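CCMAN5 (Cellulosimicrobium cellulans, PDB 4AQ0) probably hydrolyses alpha-mannosidic linkages as a calcium-binding glycosidase of family GH92, used to enable mannose-6-phosphate modification of recombinant lysosomal enzymes. Local coordinates at residues Ser601-Ile606 / Pro673-Asp678. Sequence-based numbering, arbitrary orientation.
Sequences SNANEI and PTMDND. With CA (calcium ion), chain C.
Asp678 OD2 binds the calcium ion at 2.5 Å and meets Glu605 in an adjacent position of the metal shell. OE1 of that glutamate binds the same ion at 2.6 Å. The other oxygen, Glu605 OE2, lies only 2.6 Å from Asp678 OD2. The two carboxylate planes are turned 58° apart. Each acid binds the ion through one oxygen, OE1 of Glu605 and OD2 of Asp678. Glu605 reaches it through a bend at chi2 (90°) that folds the carboxylate back toward the metal, a reach that the longer acid side chain allows. Asn604 adds a neutral ligand, OD1 at 2.4 Å, with CG anti to the backbone N (chi1 -153°); its amide serves twice, since ND2 is hydrogen-bonded to the carbonyl of Gln552. A water is a further ligand and also ties the backbones together, donating to Ala603 O at 2.7 Å and to Asp676 O. Beside this polar centre, Met675 runs its extended side chain along the backbone of Asn602 and Ala603. Its CG lies 3.4 Å from Ala603 O and its CE touches Asn602 O, while the small methyl of Ala603 lets the two chains come close. An alanine in place of Met675 would probably open a gap beside the Asn602-Ala603 peptide and leave the carbonyl that holds the calcium water less firmly positioned. Met682 of helix 681-691 packs against both Met675 and Glu605, while Asn41 bonds to Asp676, and Asn677 to Ser683 and Asp42. Buried between two irregular loops of the catalytic region, the arrangement is the calcium site characteristic of GH92 alpha-mannosidases, consistent with a metal positioned to engage substrate.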
ATOM      1  N   SER A 601      -7.978 -17.375  -1.879  1.00 11.49           N
ATOM      2  CA  SER A 601      -8.423 -16.223  -1.091  1.00 11.50           C
ATOM      3  C   SER A 601      -8.269 -14.923  -1.876  1.00 11.72           C
ATOM      4  O   SER A 601      -7.220 -14.673  -2.472  1.00 11.50           O
ATOM      5  CB  SER A 601      -7.641 -16.123   0.225  1.00 11.56           C
ATOM      6  OG  SER A 601      -8.049 -14.981   0.964  1.00 11.89           O
ATOM      7  N   ASN A 602      -9.305 -14.082  -1.838  1.00 11.64           N
ATOM      8  CA  ASN A 602      -9.247 -12.740  -2.420  1.00 11.76           C
ATOM      9  C   ASN A 602      -8.857 -11.672  -1.392  1.00 12.00           C
ATOM     10  O   ASN A 602      -8.536 -10.547  -1.754  1.00 12.24           O
ATOM     11  CB  ASN A 602     -10.605 -12.363  -3.038  1.00 11.62           C
ATOM     12  CG  ASN A 602     -11.045 -13.330  -4.125  1.00 11.68           C
ATOM     13  OD1 ASN A 602     -10.189 -13.535  -5.115  1.00 14.05           O
ATOM     14  ND2 ASN A 602     -12.151 -13.889  -4.071  1.00  7.71           N
ATOM     15  N   ALA A 603      -8.891 -12.038  -0.112  1.00 12.27           N
ATOM     16  CA  ALA A 603      -8.770 -11.078   0.992  1.00 12.22           C
ATOM     17  C   ALA A 603      -7.333 -10.751   1.388  1.00 12.92           C
ATOM     18  O   ALA A 603      -7.086  -9.786   2.126  1.00 12.72           O
ATOM     19  CB  ALA A 603      -9.552 -11.582   2.210  1.00 11.66           C
ATOM     20  N   ASN A 604      -6.393 -11.565   0.917  1.00 13.44           N
ATOM     21  CA  ASN A 604      -4.991 -11.424   1.289  1.00 14.32           C
ATOM     22  C   ASN A 604      -4.055 -11.561   0.082  1.00 14.53           C
ATOM     23  O   ASN A 604      -4.478 -12.015  -0.994  1.00 14.78           O
ATOM     24  CB  ASN A 604      -4.645 -12.453   2.367  1.00 14.65           C
ATOM     25  CG  ASN A 604      -3.511 -12.011   3.251  1.00 16.30           C
ATOM     26  OD1 ASN A 604      -3.310 -10.818   3.478  1.00 17.29           O
ATOM     27  ND2 ASN A 604      -2.748 -12.978   3.758  1.00 18.07           N
ATOM     28  N   GLU A 605      -2.791 -11.177   0.267  1.00 14.20           N
ATOM     29  CA  GLU A 605      -1.815 -11.123  -0.824  1.00 14.54           C
ATOM     30  C   GLU A 605      -1.058 -12.431  -1.100  1.00 14.65           C
ATOM     31  O   GLU A 605      -0.283 -12.502  -2.063  1.00 14.13           O
ATOM     32  CB  GLU A 605      -0.795  -9.994  -0.597  1.00 14.72           C
ATOM     33  CG  GLU A 605      -1.379  -8.574  -0.681  1.00 14.82           C
ATOM     34  CD  GLU A 605      -1.857  -8.065   0.652  1.00 15.83           C
ATOM     35  OE1 GLU A 605      -1.803  -8.826   1.637  1.00 15.50           O
ATOM     36  OE2 GLU A 605      -2.292  -6.896   0.725  1.00 16.55           O
ATOM     37  N   ILE A 606      -1.286 -13.451  -0.274  1.00 14.34           N
ATOM     38  CA  ILE A 606      -0.529 -14.700  -0.368  1.00 14.55           C
ATOM     39  C   ILE A 606      -0.630 -15.352  -1.755  1.00 14.83           C
ATOM     40  O   ILE A 606       0.383 -15.701  -2.359  1.00 14.64           O
ATOM     41  CB  ILE A 606      -0.919 -15.709   0.748  1.00 14.42           C
ATOM     42  CG1 ILE A 606      -0.697 -15.100   2.146  1.00 14.40           C
ATOM     43  CG2 ILE A 606      -0.145 -17.036   0.586  1.00 14.09           C
ATOM     44  CD1 ILE A 606       0.718 -14.594   2.409  1.00 15.01           C
ATOM     45  N   PRO A 673     -14.379  -7.430   4.254  1.00 12.28           N
ATOM     46  CA  PRO A 673     -13.989  -7.219   5.645  1.00 12.26           C
ATOM     47  C   PRO A 673     -12.662  -7.944   5.913  1.00 12.21           C
ATOM     48  O   PRO A 673     -12.458  -9.062   5.409  1.00 12.20           O
ATOM     49  CB  PRO A 673     -15.143  -7.853   6.441  1.00 12.30           C
ATOM     50  CG  PRO A 673     -15.805  -8.807   5.474  1.00 12.29           C
ATOM     51  CD  PRO A 673     -15.663  -8.150   4.135  1.00 12.22           C
ATOM     52  N   THR A 674     -11.779  -7.296   6.679  1.00 11.78           N
ATOM     53  CA  THR A 674     -10.413  -7.760   6.982  1.00 11.77           C
ATOM     54  C   THR A 674      -9.417  -7.554   5.826  1.00 11.79           C
ATOM     55  O   THR A 674      -8.209  -7.690   6.011  1.00 11.75           O
ATOM     56  CB  THR A 674     -10.317  -9.251   7.479  1.00 11.93           C
ATOM     57  OG1 THR A 674     -10.326 -10.134   6.355  1.00 12.77           O
ATOM     58  CG2 THR A 674     -11.440  -9.627   8.448  1.00 10.85           C
ATOM     59  N   MET A 675      -9.914  -7.235   4.636  1.00 11.73           N
ATOM     60  CA  MET A 675      -9.042  -7.091   3.466  1.00 11.77           C
ATOM     61  C   MET A 675      -8.327  -5.741   3.458  1.00 12.10           C
ATOM     62  O   MET A 675      -8.781  -4.789   2.820  1.00 12.12           O
ATOM     63  CB  MET A 675      -9.861  -7.275   2.192  1.00 11.77           C
ATOM     64  CG  MET A 675      -9.073  -7.330   0.905  1.00 11.80           C
ATOM     65  SD  MET A 675     -10.196  -7.622  -0.481  1.00  9.29           S
ATOM     66  CE  MET A 675      -9.146  -7.198  -1.867  1.00  9.26           C
ATOM     67  N   ASP A 676      -7.208  -5.658   4.173  1.00 12.38           N
ATOM     68  CA  ASP A 676      -6.422  -4.425   4.222  1.00 12.82           C
ATOM     69  C   ASP A 676      -5.818  -4.157   2.856  1.00 12.52           C
ATOM     70  O   ASP A 676      -5.443  -5.094   2.152  1.00 12.54           O
ATOM     71  CB  ASP A 676      -5.309  -4.542   5.263  1.00 12.74           C
ATOM     72  CG  ASP A 676      -5.838  -4.620   6.679  1.00 14.34           C
ATOM     73  OD1 ASP A 676      -6.924  -4.065   6.947  1.00 16.20           O
ATOM     74  OD2 ASP A 676      -5.160  -5.237   7.528  1.00 16.72           O
ATOM     75  N   ASN A 677      -5.737  -2.885   2.477  1.00 12.38           N
ATOM     76  CA  ASN A 677      -5.166  -2.512   1.190  1.00 12.46           C
ATOM     77  C   ASN A 677      -3.651  -2.774   1.190  1.00 12.53           C
ATOM     78  O   ASN A 677      -3.088  -3.179   0.169  1.00 12.77           O
ATOM     79  CB  ASN A 677      -5.485  -1.041   0.851  1.00 12.44           C
ATOM     80  CG  ASN A 677      -5.444  -0.746  -0.656  1.00 12.97           C
ATOM     81  OD1 ASN A 677      -4.823  -1.472  -1.439  1.00 11.53           O
ATOM     82  ND2 ASN A 677      -6.105   0.341  -1.061  1.00 13.14           N
ATOM     83  N   ASP A 678      -3.023  -2.575   2.353  1.00 12.13           N
ATOM     84  CA  ASP A 678      -1.589  -2.810   2.572  1.00 11.69           C
ATOM     85  C   ASP A 678      -0.712  -1.934   1.685  1.00 11.33           C
ATOM     86  O   ASP A 678      -0.150  -2.406   0.690  1.00 10.73           O
ATOM     87  CB  ASP A 678      -1.220  -4.297   2.407  1.00 12.14           C
ATOM     88  CG  ASP A 678      -1.805  -5.175   3.508  1.00 12.85           C
ATOM     89  OD1 ASP A 678      -1.533  -4.935   4.706  1.00 12.65           O
ATOM     90  OD2 ASP A 678      -2.541  -6.125   3.171  1.00 15.06           O
TER
HETATM   91 CA    CA C1772      -3.135  -8.417   3.825  1.00 40.92          CA
HETATM   92  O   HOH W   1      -5.291  -7.865   2.899  1.00 14.71           O